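Local coordinates for 6-phosphogluconate dehydratase (Shewanella oneidensis, PDB 2GP4), which catalyses the dehydration of 6-phosphogluconate to 2-dehydro-3-deoxy-6-phosphogluconate in the Entner-Doudoroff pathway, probably with an iron-sulfur cluster that is absent from this apo form, at residues Gly258-Pro262 and Gly263-Val267; Gly397-Arg400 and Tyr401-Glu404. All coordinates share one frame; numbering follows the deposited sequence.

Contact 1: residues Gly258-Pro262 and Gly263-Val267; sequences GLQLP and GSSFV
Leu261 and Ser264 face each other across a type II beta turn whose corners are Pro262 and Gly263, their CA atoms 5.4 Å apart. The evidence is in the backbone angles: Pro262 at phi/psi -51/128° is followed by Gly263 with positive phi, where a CB would run into the carbonyl oxygen of Pro262. The turn is closed by Ser264 N, which donates to Leu261 O over 3.1 Å from above the carbonyl plane. The same oxygen takes a second bond, from Ser264 OG at 2.7 Å, which comes in slightly tilted from that plane. Two donors from one residue thus grip Leu261 O. The hydroxyl reaches it because Ser264 OG sits between its own backbone N and carbonyl carbon (chi1 65°), folded back over the turn. Beside this grip, Ser264 CB packs on Leu261 CB at 3.9 Å.

The turn belongs to the loop that leaves helix 252-256, which ends in a Schellman motif at Gly258, and leads to helix 272-287. Gln260, extended beyond CG, runs its side chain past the Ser264 hydroxyl toward Ser265: Gln260 CB lies 3.9 Å from Ser264 OG, with CG and CD following close by, and Gln260 NE2 comes to 3.2 Å from Ser265 OG. Glu255 of helix 252-256 accepts from three groups here: OE2 from Gln260 NE2 and, weakly, from Ser265 OG, and OE1 from Gly263 N. Pro262 O accepts from Trp414 NE1, and Ser264 O from Arg274 NH2 of the following helix.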
loop_
_atom_site.group_PDB
_atom_site.type_symbol
_atom_site.label_atom_id
_atom_site.label_comp_id
_atom_site.label_asym_id
_atom_site.label_seq_id
_atom_site.Cartn_x
_atom_site.Cartn_y
_atom_site.Cartn_z
ATOM N N GLY A 258 -0.007 7.797 12.238
ATOM C CA GLY A 258 -0.711 8.582 13.246
ATOM C C GLY A 258 -1.877 9.379 12.698
ATOM O O GLY A 258 -2.110 10.512 13.114
ATOM N N LEU A 259 -2.605 8.779 11.760
ATOM C CA LEU A 259 -3.702 9.455 11.075
ATOM C C LEU A 259 -5.078 9.069 11.617
ATOM O O LEU A 259 -6.096 9.605 11.187
ATOM C CB LEU A 259 -3.607 9.212 9.561
ATOM C CG LEU A 259 -3.191 10.348 8.608
ATOM C CD1 LEU A 259 -2.604 11.575 9.294
ATOM C CD2 LEU A 259 -2.241 9.815 7.540
ATOM N N GLN A 260 -5.092 8.135 12.562
ATOM C CA GLN A 260 -6.304 7.757 13.284
ATOM C C GLN A 260 -5.947 7.453 14.736
ATOM O O GLN A 260 -4.780 7.247 15.050
ATOM C CB GLN A 260 -6.979 6.549 12.629
ATOM C CG GLN A 260 -6.053 5.360 12.378
ATOM C CD GLN A 260 -6.741 4.201 11.674
ATOM O OE1 GLN A 260 -7.519 4.390 10.737
ATOM N NE2 GLN A 260 -6.443 2.990 12.121
ATOM N N LEU A 261 -6.949 7.433 15.610
ATOM C CA LEU A 261 -6.744 7.099 17.023
ATOM C C LEU A 261 -6.058 5.742 17.212
ATOM O O LEU A 261 -6.386 4.784 16.518
ATOM C CB LEU A 261 -8.071 7.139 17.787
ATOM C CG LEU A 261 -8.483 8.392 18.576
ATOM C CD1 LEU A 261 -7.874 9.687 18.055
ATOM C CD2 LEU A 261 -10.001 8.495 18.635
ATOM N N PRO A 262 -5.083 5.670 18.140
ATOM C CA PRO A 262 -4.375 4.424 18.450
ATOM C C PRO A 262 -5.320 3.253 18.731
ATOM O O PRO A 262 -6.237 3.372 19.551
ATOM C CB PRO A 262 -3.581 4.777 19.707
ATOM C CG PRO A 262 -3.374 6.234 19.621
ATOM C CD PRO A 262 -4.581 6.798 18.950
ATOM N N GLY A 263 -5.095 2.146 18.028
ATOM C CA GLY A 263 -5.868 0.922 18.200
ATOM C C GLY A 263 -7.327 1.005 17.800
ATOM O O GLY A 263 -8.117 0.137 18.161
ATOM N N SER A 264 -7.692 2.034 17.043
ATOM C CA SER A 264 -9.092 2.245 16.667
ATOM C C SER A 264 -9.600 1.361 15.517
ATOM O O SER A 264 -10.805 1.147 15.395
ATOM C CB SER A 264 -9.349 3.717 16.343
ATOM O OG SER A 264 -8.621 4.105 15.196
ATOM N N SER A 265 -8.694 0.853 14.686
ATOM C CA SER A 265 -9.087 0.100 13.494
ATOM C C SER A 265 -9.481 -1.359 13.754
ATOM O O SER A 265 -10.052 -2.015 12.881
ATOM C CB SER A 265 -8.004 0.181 12.404
ATOM O OG SER A 265 -6.709 -0.072 12.914
ATOM N N PHE A 266 -9.196 -1.853 14.954
ATOM C CA PHE A 266 -9.414 -3.265 15.268
ATOM C C PHE A 266 -10.601 -3.522 16.174
ATOM O O PHE A 266 -10.852 -4.664 16.559
ATOM C CB PHE A 266 -8.151 -3.875 15.872
ATOM C CG PHE A 266 -6.975 -3.815 14.960
ATOM C CD1 PHE A 266 -6.824 -4.749 13.940
ATOM C CD2 PHE A 266 -6.031 -2.809 15.099
ATOM C CE1 PHE A 266 -5.741 -4.686 13.087
ATOM C CE2 PHE A 266 -4.946 -2.740 14.250
ATOM C CZ PHE A 266 -4.800 -3.683 13.242
ATOM N N VAL A 267 -11.326 -2.464 16.516
ATOM C CA VAL A 267 -12.531 -2.594 17.318
ATOM C C VAL A 267 -13.665 -3.050 16.407
ATOM O O VAL A 267 -13.850 -2.510 15.312
ATOM C CB VAL A 267 -12.893 -1.270 18.031
ATOM C CG1 VAL A 267 -14.063 -1.469 18.981
ATOM C CG2 VAL A 267 -11.692 -0.735 18.789
#

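Contact 2: residues Gly397-Arg400 and Tyr401-Glu404; sequences GLRR and YTQE
Arg399 O is held by both donors of Thr402. The hydroxyl OG1 donates at 2.6 Å and lies in the carbonyl plane, whereas Thr402 N, at 3.1 Å, approaches from well above it. A chi1 of 68° puts Thr402 OG1 between its backbone N and carbonyl carbon, turned back to the preceding turn; CG2 meanwhile rests 3.9 Å from Arg399 CD. Replacing Thr402 by alanine removes OG1 and CG2, and would probably cost Arg399 O its hydroxyl donor and open a gap beside Arg399 CD.

One residue earlier, Tyr401 N donates to Leu398 O at 2.8 Å with an N-H...O angle of 162°. These i to i+3 bonds are those of a short 3-10 helix, Leu398 to Tyr401. Leu398 O also lies at the edge of the Tyr401 ring, and Leu398 CD1 meets ring atom CD1 of Tyr401 at 4.0 Å, the two side chains crossing at about a right angle. Arg400 O receives a weak bond from Gln403 N, at 3.4 Å, and a shorter one, 3.0 Å, from a water that also donates to Gln403 OE1 at 2.6 Å.

Other polar ends find partners beyond the turn: Arg399 NH1 forms a salt bridge with Asp382, Arg400 NE bonds Tyr396 O, Tyr401 OH bonds Gln260 O, and Gln403 NE2 bonds Asp416. The turn carries the chain from strand 395-396 into strand 403-408, which pairs antiparallel with strand 411-416, while Arg399 and Thr402 lean on helix 372-383.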
loop_
_atom_site.group_PDB
_atom_site.type_symbol
_atom_site.label_atom_id
_atom_site.label_comp_id
_atom_site.label_asym_id
_atom_site.label_seq_id
_atom_site.Cartn_x
_atom_site.Cartn_y
_atom_site.Cartn_z
ATOM N N GLY A 397 4.624 12.375 19.530
ATOM C CA GLY A 397 5.330 11.158 19.920
ATOM C C GLY A 397 4.617 9.886 19.495
ATOM O O GLY A 397 3.489 9.632 19.924
ATOM N N LEU A 398 5.279 9.080 18.662
ATOM C CA LEU A 398 4.678 7.844 18.139
ATOM C C LEU A 398 4.462 6.748 19.187
ATOM O O LEU A 398 3.662 5.842 18.970
ATOM C CB LEU A 398 5.472 7.288 16.948
ATOM C CG LEU A 398 4.736 6.224 16.115
ATOM C CD1 LEU A 398 3.556 6.820 15.348
ATOM C CD2 LEU A 398 5.677 5.489 15.181
ATOM N N ARG A 399 5.164 6.846 20.316
ATOM C CA ARG A 399 5.029 5.903 21.433
ATOM C C ARG A 399 3.584 5.817 21.946
ATOM O O ARG A 399 3.207 4.833 22.599
ATOM C CB ARG A 399 5.993 6.296 22.559
ATOM C CG ARG A 399 6.446 5.172 23.491
ATOM C CD ARG A 399 7.151 4.020 22.769
ATOM N NE ARG A 399 8.591 4.197 22.567
ATOM C CZ ARG A 399 9.451 3.184 22.421
ATOM N NH1 ARG A 399 9.035 1.923 22.484
ATOM N NH2 ARG A 399 10.737 3.423 22.226
ATOM N N ARG A 400 2.778 6.836 21.623
ATOM C CA ARG A 400 1.341 6.851 21.927
ATOM C C ARG A 400 0.595 5.720 21.220
ATOM O O ARG A 400 -0.483 5.297 21.658
ATOM C CB ARG A 400 0.712 8.180 21.507
ATOM C CG ARG A 400 1.131 9.365 22.323
ATOM C CD ARG A 400 0.596 10.653 21.708
ATOM N NE ARG A 400 1.066 11.826 22.442
ATOM C CZ ARG A 400 0.510 12.291 23.558
ATOM N NH1 ARG A 400 -0.548 11.690 24.090
ATOM N NH2 ARG A 400 1.015 13.363 24.146
ATOM N N TYR A 401 1.172 5.241 20.122
ATOM C CA TYR A 401 0.560 4.181 19.335
ATOM C C TYR A 401 0.941 2.780 19.806
ATOM O O TYR A 401 0.526 1.785 19.216
ATOM C CB TYR A 401 0.815 4.410 17.836
ATOM C CG TYR A 401 -0.092 5.481 17.304
ATOM C CD1 TYR A 401 0.186 6.827 17.527
ATOM C CD2 TYR A 401 -1.264 5.152 16.634
ATOM C CE1 TYR A 401 -0.663 7.816 17.074
ATOM C CE2 TYR A 401 -2.125 6.138 16.170
ATOM C CZ TYR A 401 -1.818 7.470 16.395
ATOM O OH TYR A 401 -2.659 8.463 15.942
ATOM N N THR A 402 1.702 2.713 20.894
ATOM C CA THR A 402 1.951 1.449 21.595
ATOM C C THR A 402 0.882 1.210 22.661
ATOM O O THR A 402 0.927 0.216 23.383
ATOM C CB THR A 402 3.352 1.403 22.252
ATOM O OG1 THR A 402 3.414 2.334 23.345
ATOM C CG2 THR A 402 4.434 1.724 21.239
ATOM N N GLN A 403 -0.068 2.135 22.759
ATOM C CA GLN A 403 -1.169 2.016 23.712
ATOM C C GLN A 403 -2.475 1.597 23.037
ATOM O O GLN A 403 -2.693 1.862 21.849
ATOM C CB GLN A 403 -1.368 3.319 24.487
ATOM C CG GLN A 403 -0.257 3.650 25.464
ATOM C CD GLN A 403 -0.760 4.437 26.668
ATOM O OE1 GLN A 403 -1.590 5.342 26.536
ATOM N NE2 GLN A 403 -0.262 4.088 27.851
ATOM N N GLU A 404 -3.342 0.953 23.813
ATOM C CA GLU A 404 -4.572 0.365 23.294
ATOM C C GLU A 404 -5.797 0.920 24.005
ATOM O O GLU A 404 -5.782 1.071 25.228
ATOM C CB GLU A 404 -4.547 -1.157 23.447
ATOM C CG GLU A 404 -3.479 -1.861 22.638
ATOM C CD GLU A 404 -3.615 -3.378 22.683
ATOM O OE1 GLU A 404 -3.661 -3.956 23.795
ATOM O OE2 GLU A 404 -3.670 -3.992 21.595
HETATM O O HOH W 1 -1.711 6.402 24.168
#

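Followed from the N terminus, the chain makes contact 1 in the loop between helices 252-256 and 272-287, and only much later contact 2, between strands 395-396 and 403-408. Each closes a short local turn; they lie in series, neither nesting nor crossing. Their centres are about 10 Å apart, and they touch directly: Tyr401 OH is 2.6 Å from Gln260 O, a probable hydrogen bond, and the ring lies against Pro262, with Tyr401 CE2 3.6 Å from Pro262 N. Pro262 CG also packs on Arg400 O at 3.7 Å. The loop between the two helices is thereby tied to the turn leading into the two-stranded antiparallel sheet, whose strand 411-416 also reaches the same loop through Trp414.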